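Telomerase reverse transcriptase (Candida tropicalis MYA-3404, PDB 6ZD1) probably extends chromosome ends as a reverse transcriptase, copying a template within the enzyme's RNA component into telomeric DNA repeats. Local coordinates at residues L609-R613 / Y672-C676; K678-T682 / I695-L701. All blocks are in the same frame, centred on the assembly; numbering follows the deposited sequence.

Contact 1. Residues L609-R613 / Y672-C676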
# COMPACT_ATOMS: atom_id res chain seq x y z
N LEU A 609 -6.59 -9.69 -3.46
CA LEU A 609 -5.69 -10.39 -2.55
C LEU A 609 -4.55 -11.06 -3.30
O LEU A 609 -3.41 -11.08 -2.82
CB LEU A 609 -6.46 -11.41 -1.72
CG LEU A 609 -7.00 -10.91 -0.38
CD1 LEU A 609 -7.44 -12.08 0.49
CD2 LEU A 609 -5.95 -10.07 0.34
N GLU A 610 -4.84 -11.63 -4.47
CA GLU A 610 -3.78 -12.26 -5.26
C GLU A 610 -2.73 -11.23 -5.67
O GLU A 610 -1.54 -11.56 -5.74
CB GLU A 610 -4.35 -12.94 -6.50
CG GLU A 610 -5.42 -13.99 -6.23
CD GLU A 610 -6.82 -13.41 -6.28
OE1 GLU A 610 -7.77 -14.11 -5.84
OE2 GLU A 610 -6.99 -12.28 -6.77
N THR A 611 -3.15 -9.99 -5.93
CA THR A 611 -2.21 -8.93 -6.23
C THR A 611 -1.44 -8.50 -4.98
O THR A 611 -0.22 -8.30 -5.03
CB THR A 611 -2.93 -7.74 -6.85
OG1 THR A 611 -3.42 -8.11 -8.15
CG2 THR A 611 -2.00 -6.54 -6.98
N ILE A 612 -2.14 -8.37 -3.85
CA ILE A 612 -1.45 -8.06 -2.60
C ILE A 612 -0.44 -9.14 -2.28
O ILE A 612 0.72 -8.86 -1.94
CB ILE A 612 -2.46 -7.89 -1.45
CG1 ILE A 612 -3.27 -6.61 -1.63
CG2 ILE A 612 -1.73 -7.86 -0.11
CD1 ILE A 612 -4.32 -6.42 -0.57
N ARG A 613 -0.85 -10.40 -2.42
CA ARG A 613 0.04 -11.51 -2.08
C ARG A 613 1.27 -11.52 -2.98
O ARG A 613 2.40 -11.55 -2.49
CB ARG A 613 -0.74 -12.82 -2.18
CG ARG A 613 0.12 -14.06 -2.24
CD ARG A 613 0.01 -14.72 -3.59
NE ARG A 613 0.59 -16.05 -3.59
CZ ARG A 613 0.45 -16.93 -4.58
NH1 ARG A 613 -0.27 -16.61 -5.65
NH2 ARG A 613 1.01 -18.13 -4.49
N TYR A 672 -4.91 -15.59 5.08
CA TYR A 672 -4.48 -15.98 3.74
C TYR A 672 -3.07 -15.47 3.45
O TYR A 672 -2.26 -16.18 2.84
CB TYR A 672 -5.48 -15.46 2.70
CG TYR A 672 -5.10 -15.72 1.26
CD1 TYR A 672 -5.41 -16.94 0.65
CD2 TYR A 672 -4.47 -14.75 0.49
CE1 TYR A 672 -5.07 -17.18 -0.68
CE2 TYR A 672 -4.12 -14.99 -0.83
CZ TYR A 672 -4.43 -16.20 -1.41
OH TYR A 672 -4.09 -16.43 -2.72
N LEU A 673 -2.75 -14.27 3.91
CA LEU A 673 -1.44 -13.70 3.62
C LEU A 673 -0.35 -14.37 4.44
O LEU A 673 0.75 -14.61 3.94
CB LEU A 673 -1.45 -12.19 3.87
CG LEU A 673 -0.26 -11.41 3.32
CD1 LEU A 673 -0.16 -11.58 1.81
CD2 LEU A 673 -0.36 -9.94 3.69
N LEU A 674 -0.64 -14.70 5.70
CA LEU A 674 0.36 -15.35 6.55
C LEU A 674 0.78 -16.69 5.97
O LEU A 674 1.97 -17.03 5.96
CB LEU A 674 -0.18 -15.52 7.97
CG LEU A 674 0.77 -16.14 9.00
CD1 LEU A 674 2.07 -15.36 9.04
CD2 LEU A 674 0.12 -16.17 10.37
N THR A 675 -0.18 -17.47 5.46
CA THR A 675 0.17 -18.78 4.92
C THR A 675 0.83 -18.67 3.55
O THR A 675 1.69 -19.50 3.22
CB THR A 675 -1.06 -19.69 4.87
OG1 THR A 675 -2.06 -19.11 4.02
CG2 THR A 675 -1.64 -19.87 6.27
N CYS A 676 0.47 -17.67 2.75
CA CYS A 676 1.22 -17.42 1.53
C CYS A 676 2.65 -17.00 1.83
O CYS A 676 3.57 -17.35 1.09
CB CYS A 676 0.53 -16.35 0.68
SG CYS A 676 -0.96 -16.91 -0.18
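The ring of Tyr672 is met obliquely by two side chains of 609-613: CD1 of Leu609 lies 4.0 Å from CD2 of Tyr672, and CB of Arg613 is 4.2 Å from its CE2. Over one face, displaced toward the rim, sits SG of Cys676, one turn further along the same helix and 3.7 Å above the ring plane. Tyr672 reaches across with CG anti to its backbone N (chi1 176°), and Leu609 comes from the other helix and runs alongside the ring, pointing the opposite way. The guanidinium of Arg613 likewise meets the cysteine sulfur obliquely; the nearest approach is lower down the chain, where CG of Arg613 comes 3.7 Å from SG of Cys676. A long aliphatic stem suits this place, since it packs against sulfur and aromatic carbon while a bend at chi2 (-113°) redirects the charged end, whose NE forms a salt bridge with Asp617 one turn on.

These are helices 609-637 and 670-684 of the all-helical C-terminal extension, the telomerase counterpart of a polymerase thumb. They run in broadly the same direction, crossing at -40° with their local axes 10.6 Å apart. At their closest backbone approach, CD1 of Leu673 rests 3.9 Å from CA of Arg613. Ile612, buried, adds its CG2 4.5 Å from CD1 of Leu673 and also touches Phe604 and Phe660, so branched aliphatics fill the inner side.

Contact 2. Residues K678-T682 / I695-L701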
# COMPACT_ATOMS: atom_id res chain seq x y z
N LYS A 678 4.40 -18.06 4.47
CA LYS A 678 5.09 -19.30 4.84
C LYS A 678 5.51 -20.08 3.60
O LYS A 678 6.65 -20.55 3.50
CB LYS A 678 4.20 -20.16 5.73
CG LYS A 678 3.82 -19.51 7.05
CD LYS A 678 2.89 -20.42 7.83
CE LYS A 678 2.51 -19.81 9.16
NZ LYS A 678 1.62 -20.74 9.92
N ILE A 679 4.60 -20.21 2.63
CA ILE A 679 4.91 -20.96 1.42
C ILE A 679 6.02 -20.26 0.63
O ILE A 679 6.97 -20.91 0.16
CB ILE A 679 3.65 -21.14 0.57
CG1 ILE A 679 2.61 -21.94 1.37
CG2 ILE A 679 3.98 -21.83 -0.75
CD1 ILE A 679 1.28 -22.10 0.67
N THR A 680 5.93 -18.93 0.50
CA THR A 680 6.97 -18.20 -0.22
C THR A 680 8.32 -18.31 0.48
O THR A 680 9.35 -18.49 -0.18
CB THR A 680 6.56 -16.73 -0.38
OG1 THR A 680 5.32 -16.67 -1.10
CG2 THR A 680 7.62 -15.97 -1.15
N ILE A 681 8.33 -18.20 1.81
CA ILE A 681 9.59 -18.31 2.54
C ILE A 681 10.16 -19.72 2.41
O ILE A 681 11.37 -19.90 2.22
CB ILE A 681 9.37 -17.91 4.01
CG1 ILE A 681 9.03 -16.42 4.09
CG2 ILE A 681 10.58 -18.25 4.87
CD1 ILE A 681 8.87 -15.89 5.48
N THR A 682 9.29 -20.74 2.49
CA THR A 682 9.73 -22.12 2.30
C THR A 682 10.38 -22.31 0.94
O THR A 682 11.48 -22.86 0.83
CB THR A 682 8.54 -23.07 2.45
OG1 THR A 682 7.90 -22.85 3.71
CG2 THR A 682 9.00 -24.51 2.35
N ILE A 695 11.99 -23.92 9.30
CA ILE A 695 10.70 -24.06 8.65
C ILE A 695 9.66 -24.55 9.65
O ILE A 695 8.51 -24.10 9.66
CB ILE A 695 10.80 -24.97 7.41
CG1 ILE A 695 11.18 -24.18 6.16
CG2 ILE A 695 9.47 -25.61 7.11
CD1 ILE A 695 12.47 -23.41 6.24
N GLU A 696 10.05 -25.46 10.55
CA GLU A 696 9.12 -25.93 11.56
C GLU A 696 8.65 -24.79 12.46
O GLU A 696 7.47 -24.72 12.82
CB GLU A 696 9.77 -27.04 12.40
CG GLU A 696 8.86 -27.58 13.49
CD GLU A 696 9.58 -28.54 14.40
OE1 GLU A 696 10.82 -28.62 14.32
OE2 GLU A 696 8.89 -29.22 15.20
N TRP A 697 9.56 -23.88 12.82
CA TRP A 697 9.16 -22.69 13.56
C TRP A 697 8.25 -21.81 12.73
O TRP A 697 7.28 -21.24 13.24
CB TRP A 697 10.39 -21.90 14.01
CG TRP A 697 10.06 -20.50 14.42
CD1 TRP A 697 9.68 -20.08 15.66
CD2 TRP A 697 10.07 -19.32 13.59
NE1 TRP A 697 9.45 -18.73 15.66
CE2 TRP A 697 9.69 -18.24 14.40
CE3 TRP A 697 10.36 -19.09 12.25
CZ2 TRP A 697 9.59 -16.94 13.92
CZ3 TRP A 697 10.27 -17.79 11.76
CH2 TRP A 697 9.89 -16.73 12.60
N LEU A 698 8.55 -21.69 11.43
CA LEU A 698 7.74 -20.85 10.56
C LEU A 698 6.30 -21.34 10.51
O LEU A 698 5.36 -20.54 10.59
CB LEU A 698 8.35 -20.83 9.16
CG LEU A 698 7.61 -20.08 8.06
CD1 LEU A 698 7.76 -18.59 8.26
CD2 LEU A 698 8.12 -20.51 6.70
N TYR A 699 6.10 -22.65 10.45
CA TYR A 699 4.77 -23.20 10.28
C TYR A 699 3.93 -23.11 11.54
O TYR A 699 2.70 -23.27 11.46
CB TYR A 699 4.84 -24.66 9.83
CG TYR A 699 5.32 -24.85 8.41
CD1 TYR A 699 5.53 -23.75 7.58
CD2 TYR A 699 5.55 -26.11 7.89
CE1 TYR A 699 5.96 -23.91 6.29
CE2 TYR A 699 5.99 -26.28 6.59
CZ TYR A 699 6.19 -25.17 5.79
OH TYR A 699 6.62 -25.32 4.49
N THR A 700 4.53 -22.82 12.69
CA THR A 700 3.78 -22.74 13.94
C THR A 700 3.26 -21.34 14.22
O THR A 700 2.62 -21.13 15.26
CB THR A 700 4.65 -23.22 15.11
OG1 THR A 700 3.81 -23.54 16.22
CG2 THR A 700 5.61 -22.13 15.54
N LEU A 701 3.48 -20.39 13.32
CA LEU A 701 3.04 -19.02 13.53
C LEU A 701 1.58 -18.87 13.14
O LEU A 701 1.16 -19.33 12.08
CB LEU A 701 3.90 -18.05 12.73
CG LEU A 701 5.40 -18.05 13.03
CD1 LEU A 701 6.12 -17.08 12.11
CD2 LEU A 701 5.64 -17.69 14.49
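Segments 678-682 and 695-701 meet as two antiparallel helical stretches, at 171° and with local axes 10.4 Å apart, before 695-701 turns out of its helix. Two pairs set the register: the CA atoms of Lys678 and Leu698 are 6.5 Å apart, and those of Thr682 and Ile695 are 6.7 Å apart. The helices 670-684 and 692-699 thus form an antiparallel helical hairpin, closed by a short connection.

Leu698 is the apolar centre. Its CD2 lies 3.8 Å from CG2 of Ile681, while its CG lies alongside the stem of Lys678, the two chains running in opposite senses. Ile681 and Leu698 both also touch Ile653 of helix 642-664, a buried setting that suits branched aliphatics.

Lys678 is extended beyond CG (chi2 178°), long enough to carry its ammonium past Leu698 to the turn. There NZ donates to O of Leu701 at 2.6 Å, lying in the carbonyl plane with a C=O...N angle of 148°. It also donates to O of Tyr699 at 3.2 Å, from well above that carbonyl's plane.

One turn on from Lys678, Thr682 OG1 accepts from Tyr699 OH at 2.9 Å, the hydroxyl of Thr682 lying at the ring edge, near its plane; CG2 of Ile695 lies over one face of the same ring, near its rim. Thr682 OG1 in turn donates to O of Lys678 at 2.6 Å. Backbone N of Thr682 reaches that oxygen from the opposite face, so two donors hold it. The threonine therefore relays a directed chain from phenol to main chain, and the lysine charge is probably stabilised by the two carbonyls, of Tyr699 and Leu701, that converge on it.

Overall arrangement
Both contacts use helix 670-684: contact 1 sets its earlier part against helix 609-637, and contact 2 packs its later part on helix 692-699. Their centres are about 14 Å apart, and they touch where CD2 of Leu674 lies 3.7 Å from O of Leu701. Each is partly buried, but contact 1 lies nearer the middle of the chain, about 13 Å from its centre against about 24 Å for contact 2. Contact 1 is joined by apolar and sulfur packing, with Arg613 finding its carboxylate partner along its own helix; the antiparallel contact 2 adds directed hydrogen bonds. Helix 642-664 backs both, with Phe660 on Ile612 in contact 1 and Ile653 on Ile681 and Leu698 in contact 2.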